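Local coordinates for protein glucose dehydrogenase (Serratia sp. FS14, PDB 7CDY) that belongs to the glucose/sorbosone dehydrogenase family, with a beta-propeller fold of antiparallel sheets and a calcium ion bound between a strand and the loop that follows it, at residues Thr149-Asp154 and Gly224-Trp229; Asp154-Lys159 and Arg182-Ser187; Asn145-Ala150 and Ile243-Gly248; Pro230-Gly235 and Glu249-Thr254. One frame throughout, in Å; residues are numbered along the deposited sequence.

Interaction 1: Thr149-Asp154 and Gly224-Trp229. With CA (calcium ion), chain D.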
loop_
_atom_site.group_PDB
_atom_site.type_symbol
_atom_site.label_atom_id
_atom_site.label_comp_id
_atom_site.label_asym_id
_atom_site.label_seq_id
_atom_site.Cartn_x
_atom_site.Cartn_y
_atom_site.Cartn_z
ATOM N N THR A 149 -7.058 6.483 17.764
ATOM C CA THR A 149 -8.174 5.896 17.031
ATOM C C THR A 149 -7.832 4.533 16.433
ATOM O O THR A 149 -8.747 3.756 16.144
ATOM C CB THR A 149 -8.705 6.851 15.952
ATOM O OG1 THR A 149 -7.691 7.073 14.956
ATOM C CG2 THR A 149 -9.140 8.179 16.562
ATOM N N ALA A 150 -6.541 4.203 16.287
ATOM C CA ALA A 150 -6.169 2.884 15.779
ATOM C C ALA A 150 -6.650 1.770 16.701
ATOM O O ALA A 150 -6.891 0.648 16.245
ATOM C CB ALA A 150 -4.650 2.796 15.575
ATOM N N GLN A 151 -6.804 2.061 17.997
ATOM C CA GLN A 151 -7.263 1.094 18.983
ATOM C C GLN A 151 -8.777 1.037 19.091
ATOM O O GLN A 151 -9.300 0.112 19.720
ATOM C CB GLN A 151 -6.699 1.447 20.367
ATOM C CG GLN A 151 -5.192 1.262 20.479
ATOM C CD GLN A 151 -4.804 -0.190 20.374
ATOM O OE1 GLN A 151 -5.302 -1.026 21.140
ATOM N NE2 GLN A 151 -3.943 -0.522 19.410
ATOM N N GLU A 152 -9.493 1.994 18.515
ATOM C CA GLU A 152 -10.927 2.113 18.740
ATOM C C GLU A 152 -11.671 1.221 17.754
ATOM O O GLU A 152 -11.514 1.353 16.535
ATOM C CB GLU A 152 -11.349 3.579 18.662
ATOM C CG GLU A 152 -10.668 4.385 19.772
ATOM C CD GLU A 152 -10.860 5.881 19.684
ATOM O OE1 GLU A 152 -11.842 6.334 19.075
ATOM O OE2 GLU A 152 -10.018 6.614 20.253
ATOM N N THR A 153 -12.465 0.289 18.282
ATOM C CA THR A 153 -13.079 -0.725 17.435
ATOM C C THR A 153 -14.227 -0.185 16.596
ATOM O O THR A 153 -14.634 -0.851 15.639
ATOM C CB THR A 153 -13.563 -1.912 18.268
ATOM O OG1 THR A 153 -14.578 -1.478 19.179
ATOM C CG2 THR A 153 -12.403 -2.537 19.041
ATOM N N ASP A 154 -14.752 0.992 16.924
ATOM C CA ASP A 154 -15.841 1.596 16.167
ATOM C C ASP A 154 -15.359 2.597 15.122
ATOM O O ASP A 154 -16.183 3.277 14.506
ATOM C CB ASP A 154 -16.865 2.236 17.112
ATOM C CG ASP A 154 -16.268 3.326 17.985
ATOM O OD1 ASP A 154 -15.039 3.329 18.214
ATOM O OD2 ASP A 154 -17.046 4.181 18.464
ATOM N N GLY A 224 -8.654 -10.272 13.811
ATOM C CA GLY A 224 -9.051 -9.866 15.164
ATOM C C GLY A 224 -7.871 -9.451 16.037
ATOM O O GLY A 224 -8.107 -9.092 17.113
ATOM N N LYS A 225 -6.659 -9.494 15.518
ATOM C CA LYS A 225 -5.456 -9.165 16.321
ATOM C C LYS A 225 -5.132 -7.662 16.304
ATOM O O LYS A 225 -5.428 -6.957 15.369
ATOM C CB LYS A 225 -4.262 -9.975 15.823
ATOM C CG LYS A 225 -4.028 -11.306 16.506
ATOM C CD LYS A 225 -5.146 -12.211 16.488
ATOM C CE LYS A 225 -4.688 -13.533 17.094
ATOM N NZ LYS A 225 -5.820 -14.291 17.647
ATOM N N ASN A 226 -4.513 -7.261 17.382
ATOM C CA ASN A 226 -4.094 -5.876 17.683
ATOM C C ASN A 226 -2.594 -5.750 17.413
ATOM O O ASN A 226 -1.857 -6.369 18.108
ATOM C CB ASN A 226 -4.422 -5.613 19.151
ATOM C CG ASN A 226 -4.282 -4.164 19.535
ATOM O OD1 ASN A 226 -3.621 -3.412 18.869
ATOM N ND2 ASN A 226 -4.863 -3.793 20.649
ATOM N N TYR A 227 -2.189 -4.858 16.514
ATOM C CA TYR A 227 -0.772 -4.613 16.113
ATOM C C TYR A 227 -0.110 -3.525 16.988
ATOM O O TYR A 227 1.009 -3.135 16.809
ATOM C CB TYR A 227 -0.601 -4.647 14.583
ATOM C CG TYR A 227 -0.830 -6.066 14.147
ATOM C CD1 TYR A 227 -2.106 -6.565 13.981
ATOM C CD2 TYR A 227 0.215 -6.954 14.120
ATOM C CE1 TYR A 227 -2.328 -7.908 13.766
ATOM C CE2 TYR A 227 0.008 -8.294 13.888
ATOM C CZ TYR A 227 -1.267 -8.775 13.737
ATOM O OH TYR A 227 -1.441 -10.102 13.589
ATOM N N GLY A 228 -0.901 -3.062 17.944
ATOM C CA GLY A 228 -0.451 -2.263 19.103
ATOM C C GLY A 228 -0.374 -0.759 18.995
ATOM O O GLY A 228 -0.288 -0.134 20.027
ATOM N N TRP A 229 -0.406 -0.203 17.800
ATOM C CA TRP A 229 -0.231 1.270 17.720
ATOM C C TRP A 229 -1.417 1.957 18.387
ATOM O O TRP A 229 -2.527 1.584 18.094
ATOM C CB TRP A 229 -0.107 1.726 16.269
ATOM C CG TRP A 229 -0.013 3.218 16.099
ATOM C CD1 TRP A 229 -1.004 4.050 15.673
ATOM C CD2 TRP A 229 1.089 4.064 16.459
ATOM N NE1 TRP A 229 -0.581 5.348 15.679
ATOM C CE2 TRP A 229 0.709 5.385 16.132
ATOM C CE3 TRP A 229 2.386 3.839 16.921
ATOM C CZ2 TRP A 229 1.555 6.477 16.315
ATOM C CZ3 TRP A 229 3.232 4.907 17.100
ATOM C CH2 TRP A 229 2.811 6.204 16.789
HETATM CA CA CA D . 2.982 -2.529 15.770
HETATM O O HOH W 1 2.954 -0.294 16.660
HETATM O O HOH W 2 1.264 -1.661 14.309
HETATM O O HOH W 3 3.925 -3.036 17.881
HETATM O O HOH W 4 3.150 -4.936 15.295
#
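Beside the calcium site, an Asx turn made by Asn226 receives the side-chain amide of Gln151, and the two carboxamides pair head to head. Asn226 ND2 donates to Gln151 OE1 at 2.8 Å, and Gln151 NE2 returns a bond to Asn226 OD1 at 3.0 Å. Each donor lies in the carbonyl plane of its acceptor, on a lone pair, and the amide planes are 23° apart. The Gln151 chain bends at chi2 (-67°), which brings its amide edge to edge with that of Asn226, nearly in one plane. Its second NE2 hydrogen goes to Trp229 O at 2.9 Å, where it arrives well above the carbonyl plane. Asn226 OD1 also accepts from Gly228 N at 2.9 Å, closing the Asx turn, so this oxygen is gripped by two donors. Between them the turn presents Tyr227 O to the calcium ion at 2.3 Å, with four waters as further ligands. In this beta-propeller, strand 216-219 gives Glu217 OE1 to the metal and the loop after it gives Tyr227 O. Gln151, at the end of the 3-10 segment, bonds to residues on both sides of Tyr227. Ala150 CB lies 3.9 Å from Trp229 CD1 at the indole edge; Glu143 binds NE1.

Interaction 2: Asp154-Lys159 and Arg182-Ser187; sequences DKLQGK and RPEVWS
Arg182 meets Leu156 and Asp154 along almost its whole length. Its CB lies 3.9 Å from Leu156 CD2, its CG passes 3.7 Å from Asp154 O, and its CD stays near that same oxygen. Bends at chi2 (-64°) and chi3 (-61°) then fold the chain back so that Leu156 CD1 sits over the centre of one guanidinium face, 3.5 Å from Arg182 CZ. At the guanidinium edge Glu184 is gripped side-on: Arg182 NE binds Glu184 OE2 and Arg182 NH2 binds Glu184 OE1, each at 2.9 Å and nearly straight. The remaining terminal nitrogen, NH1, donates to a water that in turn donates to Asp154 O, so one arginine meets the other segment by apolar cover and by a bridged backbone oxygen.

Further along, Leu156 CD2 also touches Val185 CG2 at 3.9 Å, and that same valine methyl packs on the stem of Lys159. The lysine tip turns away and is caught by carbonyls: Lys159 NZ donates to Lys155 O at 2.9 Å and to Gln157 O at 2.8 Å, with Glu152 O a further acceptor. A CH...O contact joins Lys159 CA to Ser187 O. Residues 154-159 lead straight into strand 160-163, against which 185-187 runs antiparallel as an outermost strand of a four-stranded sheet, with Trp186 and Ser187 forming a classic beta bulge opposite Leu160.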
loop_
_atom_site.group_PDB
_atom_site.type_symbol
_atom_site.label_atom_id
_atom_site.label_comp_id
_atom_site.label_asym_id
_atom_site.label_seq_id
_atom_site.Cartn_x
_atom_site.Cartn_y
_atom_site.Cartn_z
ATOM N N ASP A 154 -14.752 0.992 16.924
ATOM C CA ASP A 154 -15.841 1.596 16.167
ATOM C C ASP A 154 -15.359 2.597 15.122
ATOM O O ASP A 154 -16.183 3.277 14.506
ATOM C CB ASP A 154 -16.865 2.236 17.112
ATOM C CG ASP A 154 -16.268 3.326 17.985
ATOM O OD1 ASP A 154 -15.039 3.329 18.214
ATOM O OD2 ASP A 154 -17.046 4.181 18.464
ATOM N N LYS A 155 -14.046 2.695 14.900
ATOM C CA LYS A 155 -13.473 3.645 13.953
ATOM C C LYS A 155 -12.603 2.910 12.944
ATOM O O LYS A 155 -11.890 1.970 13.297
ATOM C CB LYS A 155 -12.671 4.721 14.690
ATOM C CG LYS A 155 -13.598 5.619 15.510
ATOM C CD LYS A 155 -12.906 6.780 16.164
ATOM C CE LYS A 155 -13.900 7.533 17.045
ATOM N NZ LYS A 155 -13.215 8.326 18.093
ATOM N N LEU A 156 -12.655 3.343 11.683
ATOM C CA LEU A 156 -11.905 2.687 10.618
ATOM C C LEU A 156 -10.484 3.232 10.454
ATOM O O LEU A 156 -9.812 2.933 9.459
ATOM C CB LEU A 156 -12.711 2.703 9.318
ATOM C CG LEU A 156 -13.935 1.794 9.411
ATOM C CD1 LEU A 156 -14.904 2.098 8.288
ATOM C CD2 LEU A 156 -13.539 0.325 9.389
ATOM N N GLN A 157 -9.994 3.969 11.435
ATOM C CA GLN A 157 -8.617 4.430 11.462
ATOM C C GLN A 157 -7.688 3.315 11.918
ATOM O O GLN A 157 -7.972 2.612 12.893
ATOM C CB GLN A 157 -8.505 5.569 12.474
ATOM C CG GLN A 157 -8.834 6.939 11.920
ATOM C CD GLN A 157 -10.304 7.093 11.613
ATOM O OE1 GLN A 157 -11.171 6.547 12.321
ATOM N NE2 GLN A 157 -10.604 7.830 10.549
ATOM N N GLY A 158 -6.537 3.193 11.258
ATOM C CA GLY A 158 -5.515 2.257 11.712
ATOM C C GLY A 158 -5.944 0.812 11.641
ATOM O O GLY A 158 -5.586 0.011 12.512
ATOM N N LYS A 159 -6.725 0.472 10.627
ATOM C CA LYS A 159 -7.286 -0.855 10.459
ATOM C C LYS A 159 -6.862 -1.420 9.112
ATOM O O LYS A 159 -6.664 -0.683 8.135
ATOM C CB LYS A 159 -8.825 -0.801 10.445
ATOM C CG LYS A 159 -9.464 -0.073 11.620
ATOM C CD LYS A 159 -9.156 -0.793 12.911
ATOM C CE LYS A 159 -9.961 -0.287 14.113
ATOM N NZ LYS A 159 -9.498 1.040 14.604
ATOM N N ARG A 182 -16.618 -2.305 14.121
ATOM C CA ARG A 182 -16.888 -2.221 12.687
ATOM C C ARG A 182 -16.655 -3.580 12.036
ATOM O O ARG A 182 -15.544 -4.129 12.123
ATOM C CB ARG A 182 -16.002 -1.169 12.027
ATOM C CG ARG A 182 -16.398 0.291 12.291
ATOM C CD ARG A 182 -17.766 0.694 11.743
ATOM N NE ARG A 182 -17.921 0.577 10.291
ATOM C CZ ARG A 182 -18.210 1.589 9.475
ATOM N NH1 ARG A 182 -18.338 2.829 9.938
ATOM N NH2 ARG A 182 -18.378 1.358 8.178
ATOM N N PRO A 183 -17.655 -4.149 11.356
ATOM C CA PRO A 183 -17.512 -5.517 10.842
ATOM C C PRO A 183 -16.590 -5.636 9.636
ATOM O O PRO A 183 -16.199 -6.757 9.291
ATOM C CB PRO A 183 -18.955 -5.907 10.493
ATOM C CG PRO A 183 -19.612 -4.618 10.168
ATOM C CD PRO A 183 -19.016 -3.617 11.142
ATOM N N GLU A 184 -16.204 -4.516 9.017
ATOM C CA GLU A 184 -15.252 -4.541 7.907
ATOM C C GLU A 184 -13.832 -4.902 8.341
ATOM O O GLU A 184 -13.011 -5.256 7.488
ATOM C CB GLU A 184 -15.208 -3.155 7.256
ATOM C CG GLU A 184 -16.523 -2.678 6.657
ATOM C CD GLU A 184 -17.416 -1.911 7.628
ATOM O OE1 GLU A 184 -18.434 -1.363 7.144
ATOM O OE2 GLU A 184 -17.122 -1.855 8.851
ATOM N N VAL A 185 -13.526 -4.852 9.637
ATOM C CA VAL A 185 -12.140 -4.869 10.101
ATOM C C VAL A 185 -11.581 -6.282 10.096
ATOM O O VAL A 185 -12.221 -7.234 10.571
ATOM C CB VAL A 185 -12.050 -4.258 11.508
ATOM C CG1 VAL A 185 -10.674 -4.527 12.141
ATOM C CG2 VAL A 185 -12.347 -2.779 11.459
ATOM N N TRP A 186 -10.350 -6.419 9.606
ATOM C CA TRP A 186 -9.555 -7.631 9.730
ATOM C C TRP A 186 -8.629 -7.558 10.934
ATOM O O TRP A 186 -8.645 -8.449 11.786
ATOM C CB TRP A 186 -8.743 -7.851 8.442
ATOM C CG TRP A 186 -7.879 -9.082 8.430
ATOM C CD1 TRP A 186 -6.530 -9.146 8.677
ATOM C CD2 TRP A 186 -8.297 -10.417 8.141
ATOM N NE1 TRP A 186 -6.093 -10.439 8.565
ATOM C CE2 TRP A 186 -7.155 -11.240 8.228
ATOM C CE3 TRP A 186 -9.527 -10.998 7.822
ATOM C CZ2 TRP A 186 -7.211 -12.616 8.001
ATOM C CZ3 TRP A 186 -9.580 -12.367 7.592
ATOM C CH2 TRP A 186 -8.428 -13.157 7.682
ATOM N N SER A 187 -7.810 -6.506 11.025
ATOM C CA SER A 187 -6.902 -6.298 12.149
ATOM C C SER A 187 -6.845 -4.813 12.476
ATOM O O SER A 187 -7.239 -3.962 11.673
ATOM C CB SER A 187 -5.503 -6.848 11.859
ATOM O OG SER A 187 -4.967 -6.273 10.671
HETATM O O HOH W 5 -16.730 4.136 11.975
#

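Interaction 3: Asn145-Ala150 and Ile243-Gly248; sequences NQRPTA and IPEAKG
Arg147 NE donates to Glu245 OE2 at 2.8 Å, nearly straight at 166°, in the shortest polar bond of this salt bridge. A second bond from NH1 to Glu245 OE1, 3.0 Å long, is more bent. The arginine therefore offers its NE side, one nitrogen to each carboxylate oxygen, and both oxygens are met on their syn sides. The two flat groups are nevertheless turned 51° against each other, so the grip is bidentate without being coplanar. A bend in the glutamate chain at chi2 (87°) swings the carboxylate over to the arginine.

Apolar neighbours frame the pair. Pro244 lays its CD over one face of the guanidinium, and its CG comes 3.4 Å from Arg147 NH1; Ile243 CG2 lies obliquely 4.0 Å from NE. From the arginine's own segment, Pro148 CG comes 3.8 Å from Glu245 OE1. Residues 243-246 form a type I turn, closed by Ala246 N to Ile243 O, which sets the proline and the glutamate side by side to receive one arginine. Arg147 opens a 3-10 segment in the loop between strands 137-140 and 160-163, and its stem packs on Trp229; its partners sit in the loop between strands 216-219 and 259-261, so this surface salt bridge spans loops of two successive four-stranded sheets.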
loop_
_atom_site.group_PDB
_atom_site.type_symbol
_atom_site.label_atom_id
_atom_site.label_comp_id
_atom_site.label_asym_id
_atom_site.label_seq_id
_atom_site.Cartn_x
_atom_site.Cartn_y
_atom_site.Cartn_z
ATOM N N ASN A 145 -3.561 10.380 11.449
ATOM C CA ASN A 145 -2.765 11.151 12.402
ATOM C C ASN A 145 -3.504 11.440 13.703
ATOM O O ASN A 145 -3.155 12.383 14.414
ATOM C CB ASN A 145 -2.129 12.423 11.808
ATOM C CG ASN A 145 -0.848 12.814 12.509
ATOM O OD1 ASN A 145 -0.190 11.985 13.150
ATOM N ND2 ASN A 145 -0.494 14.086 12.410
ATOM N N GLN A 146 -4.514 10.643 14.034
ATOM C CA GLN A 146 -5.168 10.678 15.343
ATOM C C GLN A 146 -4.809 9.361 16.033
ATOM O O GLN A 146 -5.520 8.364 15.916
ATOM C CB GLN A 146 -6.670 10.870 15.189
ATOM C CG GLN A 146 -7.026 12.200 14.527
ATOM C CD GLN A 146 -6.636 13.392 15.388
ATOM O OE1 GLN A 146 -6.703 13.330 16.617
ATOM N NE2 GLN A 146 -6.227 14.480 14.749
ATOM N N ARG A 147 -3.689 9.366 16.755
ATOM C CA ARG A 147 -3.060 8.115 17.190
ATOM C C ARG A 147 -3.990 7.152 17.924
ATOM O O ARG A 147 -4.008 5.960 17.572
ATOM C CB ARG A 147 -1.778 8.399 17.993
ATOM C CG ARG A 147 -0.675 9.156 17.240
ATOM C CD ARG A 147 0.592 9.319 18.103
ATOM N NE ARG A 147 0.264 9.974 19.364
ATOM C CZ ARG A 147 0.305 11.289 19.547
ATOM N NH1 ARG A 147 -0.064 11.804 20.709
ATOM N NH2 ARG A 147 0.717 12.090 18.571
ATOM N N PRO A 148 -4.761 7.572 18.938
ATOM C CA PRO A 148 -5.552 6.590 19.699
ATOM C C PRO A 148 -6.637 5.908 18.894
ATOM O O PRO A 148 -7.099 4.834 19.303
ATOM C CB PRO A 148 -6.165 7.422 20.839
ATOM C CG PRO A 148 -5.387 8.682 20.880
ATOM C CD PRO A 148 -4.895 8.930 19.491
ATOM N N THR A 149 -7.058 6.483 17.764
ATOM C CA THR A 149 -8.174 5.896 17.031
ATOM C C THR A 149 -7.832 4.533 16.433
ATOM O O THR A 149 -8.747 3.756 16.144
ATOM C CB THR A 149 -8.705 6.851 15.952
ATOM O OG1 THR A 149 -7.691 7.073 14.956
ATOM C CG2 THR A 149 -9.140 8.179 16.562
ATOM N N ALA A 150 -6.541 4.203 16.287
ATOM C CA ALA A 150 -6.169 2.884 15.779
ATOM C C ALA A 150 -6.650 1.770 16.701
ATOM O O ALA A 150 -6.891 0.648 16.245
ATOM C CB ALA A 150 -4.650 2.796 15.575
ATOM N N ILE A 243 6.211 8.690 22.369
ATOM C CA ILE A 243 4.804 8.774 21.965
ATOM C C ILE A 243 3.947 8.771 23.229
ATOM O O ILE A 243 4.132 7.895 24.095
ATOM C CB ILE A 243 4.457 7.583 21.051
ATOM C CG1 ILE A 243 5.181 7.690 19.695
ATOM C CG2 ILE A 243 2.943 7.433 20.879
ATOM C CD1 ILE A 243 4.774 8.880 18.824
ATOM N N PRO A 244 3.030 9.732 23.402
ATOM C CA PRO A 244 2.360 9.892 24.706
ATOM C C PRO A 244 1.590 8.673 25.175
ATOM O O PRO A 244 1.524 8.431 26.388
ATOM C CB PRO A 244 1.428 11.091 24.475
ATOM C CG PRO A 244 2.050 11.848 23.364
ATOM C CD PRO A 244 2.703 10.827 22.474
ATOM N N GLU A 245 0.985 7.918 24.263
ATOM C CA GLU A 245 0.164 6.765 24.611
ATOM C C GLU A 245 0.972 5.488 24.804
ATOM O O GLU A 245 0.417 4.484 25.256
ATOM C CB GLU A 245 -0.885 6.519 23.516
ATOM C CG GLU A 245 -1.782 7.716 23.212
ATOM C CD GLU A 245 -1.192 8.656 22.164
ATOM O OE1 GLU A 245 -1.839 9.676 21.857
ATOM O OE2 GLU A 245 -0.073 8.392 21.658
ATOM N N ALA A 246 2.259 5.502 24.476
ATOM C CA ALA A 246 3.017 4.259 24.415
ATOM C C ALA A 246 3.319 3.733 25.812
ATOM O O ALA A 246 3.745 4.477 26.703
ATOM C CB ALA A 246 4.311 4.454 23.627
ATOM N N LYS A 247 3.113 2.434 25.992
ATOM C CA LYS A 247 3.443 1.758 27.236
ATOM C C LYS A 247 4.702 0.919 27.127
ATOM O O LYS A 247 5.227 0.480 28.157
ATOM C CB LYS A 247 2.288 0.855 27.678
ATOM C CG LYS A 247 0.972 1.597 27.834
ATOM C CD LYS A 247 1.118 2.751 28.817
ATOM C CE LYS A 247 -0.184 3.061 29.547
ATOM N NZ LYS A 247 -0.558 4.507 29.435
ATOM N N GLY A 248 5.198 0.683 25.922
ATOM C CA GLY A 248 6.399 -0.109 25.763
ATOM C C GLY A 248 6.623 -0.458 24.309
ATOM O O GLY A 248 5.831 -0.111 23.430
#

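Interaction 4: Pro230-Gly235 and Glu249-Thr254; sequences PLATYG and ERVPGT
Tyr234 and Glu249 set their side chains at about a right angle, the ring and carboxylate planes 43° apart. With its CG beside its own backbone N (chi1 -78°), the tyrosine lies across the stem of the glutamate: Tyr234 CE1 is 3.6 Å from Glu249 CB and 3.5 Å from Glu249 OE1. The glutamate is extended beyond CG, so its carbons run past the CD1-CE1 side of the ring while OE2 continues to a salt bridge with Arg262. Tyr260 stacks on the same tyrosine. At the phenol end, Tyr234 OH accepts from a water at 2.6 Å that lies in the ring plane and takes a weak 3.2 Å bond from Arg250 NE; the hydroxyl is also bonded to Gln256 OE1.

Both segments belong to the one long loop between strands 216-219 and 259-261 of a propeller sheet, with the Ala232 side chain about 6 Å from the calcium ion. Here methyl groups carry the contact. Ala232 CB points between Val251 CG2, 3.6 Å away, and Thr254 OG1; Leu231 O also neighbours Val251 CG2. The threonine hydroxyl donates to Val251 O at 2.7 Å, and the backbone bond from Thr254 N to the same oxygen closes the type II turn 251-254. Glu249 CA directs its hydrogen at Thr233 O, 3.5 Å off with 153° at the hydrogen.

No hydrogen bond passes directly between the two segments, so they cohere through van der Waals contact, a CH...O approach and one water bridge, weak on the arginine side. Arg262 probably offsets the charge that Glu249 brings close to the ring.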
loop_
_atom_site.group_PDB
_atom_site.type_symbol
_atom_site.label_atom_id
_atom_site.label_comp_id
_atom_site.label_asym_id
_atom_site.label_seq_id
_atom_site.Cartn_x
_atom_site.Cartn_y
_atom_site.Cartn_z
ATOM N N PRO A 230 -1.246 2.994 19.232
ATOM C CA PRO A 230 0.000 3.618 19.696
ATOM C C PRO A 230 0.440 3.177 21.092
ATOM O O PRO A 230 1.324 3.816 21.666
ATOM C CB PRO A 230 -0.377 5.100 19.744
ATOM C CG PRO A 230 -1.795 5.065 20.229
ATOM C CD PRO A 230 -2.418 3.812 19.609
ATOM N N LEU A 231 -0.155 2.101 21.621
ATOM C CA LEU A 231 0.245 1.592 22.935
ATOM C C LEU A 231 1.599 0.905 22.886
ATOM O O LEU A 231 2.352 0.935 23.873
ATOM C CB LEU A 231 -0.781 0.574 23.410
ATOM C CG LEU A 231 -2.237 1.031 23.461
ATOM C CD1 LEU A 231 -3.161 -0.105 23.929
ATOM C CD2 LEU A 231 -2.368 2.250 24.357
ATOM N N ALA A 232 1.922 0.265 21.770
ATOM C CA ALA A 232 3.207 -0.382 21.568
ATOM C C ALA A 232 3.848 0.200 20.318
ATOM O O ALA A 232 3.171 0.376 19.295
ATOM C CB ALA A 232 3.025 -1.887 21.400
ATOM N N THR A 233 5.138 0.531 20.410
ATOM C CA THR A 233 5.861 1.054 19.256
ATOM C C THR A 233 7.357 0.916 19.485
ATOM O O THR A 233 7.825 0.924 20.630
ATOM C CB THR A 233 5.494 2.518 18.978
ATOM O OG1 THR A 233 6.187 2.961 17.805
ATOM C CG2 THR A 233 5.872 3.415 20.138
ATOM N N TYR A 234 8.097 0.753 18.389
ATOM C CA TYR A 234 9.553 0.825 18.398
ATOM C C TYR A 234 10.078 2.220 18.082
ATOM O O TYR A 234 11.301 2.408 18.041
ATOM C CB TYR A 234 10.152 -0.221 17.434
ATOM C CG TYR A 234 10.154 -1.605 18.024
ATOM C CD1 TYR A 234 11.092 -1.962 18.989
ATOM C CD2 TYR A 234 9.186 -2.528 17.674
ATOM C CE1 TYR A 234 11.088 -3.221 19.557
ATOM C CE2 TYR A 234 9.167 -3.795 18.248
ATOM C CZ TYR A 234 10.120 -4.122 19.201
ATOM O OH TYR A 234 10.131 -5.365 19.795
ATOM N N GLY A 235 9.206 3.208 17.897
ATOM C CA GLY A 235 9.613 4.567 17.633
ATOM C C GLY A 235 9.317 5.493 18.804
ATOM O O GLY A 235 8.774 5.103 19.838
ATOM N N GLU A 249 7.741 -1.139 24.074
ATOM C CA GLU A 249 7.976 -1.780 22.787
ATOM C C GLU A 249 7.185 -3.075 22.674
ATOM O O GLU A 249 6.752 -3.447 21.576
ATOM C CB GLU A 249 9.478 -2.050 22.609
ATOM C CG GLU A 249 10.329 -0.783 22.573
ATOM C CD GLU A 249 11.828 -1.047 22.519
ATOM O OE1 GLU A 249 12.251 -2.207 22.688
ATOM O OE2 GLU A 249 12.574 -0.075 22.310
ATOM N N ARG A 250 6.998 -3.768 23.793
ATOM C CA ARG A 250 6.205 -4.987 23.882
ATOM C C ARG A 250 5.092 -4.747 24.887
ATOM O O ARG A 250 5.352 -4.329 26.025
ATOM C CB ARG A 250 7.064 -6.157 24.367
ATOM C CG ARG A 250 8.214 -6.487 23.454
ATOM C CD ARG A 250 9.071 -7.575 24.058
ATOM N NE ARG A 250 10.181 -7.950 23.190
ATOM C CZ ARG A 250 10.150 -8.974 22.344
ATOM N NH1 ARG A 250 9.058 -9.721 22.246
ATOM N NH2 ARG A 250 11.209 -9.246 21.596
ATOM N N VAL A 251 3.854 -5.017 24.475
ATOM C CA VAL A 251 2.678 -4.759 25.290
ATOM C C VAL A 251 1.793 -5.996 25.201
ATOM O O VAL A 251 1.415 -6.405 24.099
ATOM C CB VAL A 251 1.906 -3.506 24.835
ATOM C CG1 VAL A 251 0.622 -3.346 25.640
ATOM C CG2 VAL A 251 2.781 -2.251 24.953
ATOM N N PRO A 252 1.448 -6.638 26.317
ATOM C CA PRO A 252 0.650 -7.865 26.231
ATOM C C PRO A 252 -0.714 -7.577 25.630
ATOM O O PRO A 252 -1.295 -6.508 25.832
ATOM C CB PRO A 252 0.544 -8.318 27.694
ATOM C CG PRO A 252 0.687 -7.067 28.475
ATOM C CD PRO A 252 1.700 -6.248 27.716
ATOM N N GLY A 253 -1.211 -8.549 24.868
ATOM C CA GLY A 253 -2.422 -8.372 24.099
ATOM C C GLY A 253 -2.214 -7.710 22.756
ATOM O O GLY A 253 -3.186 -7.539 22.012
ATOM N N THR A 254 -0.979 -7.340 22.416
ATOM C CA THR A 254 -0.652 -6.785 21.114
ATOM C C THR A 254 0.407 -7.656 20.461
ATOM O O THR A 254 1.278 -8.214 21.136
ATOM C CB THR A 254 -0.195 -5.311 21.195
ATOM O OG1 THR A 254 1.155 -5.214 21.666
ATOM C CG2 THR A 254 -1.129 -4.492 22.086
HETATM O O HOH W 6 12.023 -6.055 21.437
#

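In the fold
The contacts cluster around two long loops: one between strands 137-140 and 160-163, the other between strands 216-219 and 259-261, in successive four-stranded sheets. Interactions 1 and 3 share Thr149 and Ala150, and their centres are about 10 Å apart. Interaction 2, whose centre is about 8 Å from that of interaction 1, ties the end of the first loop to the chain at strand 185-187. Interaction 4 lies within the second loop, alternating along the chain with interaction 3; interactions 2 and 4 do not touch, their centres about 19 Å apart. Interactions 1 and 3 thus join the calcium-binding loop to the loop of the preceding sheet, while interaction 4 ties that loop to itself.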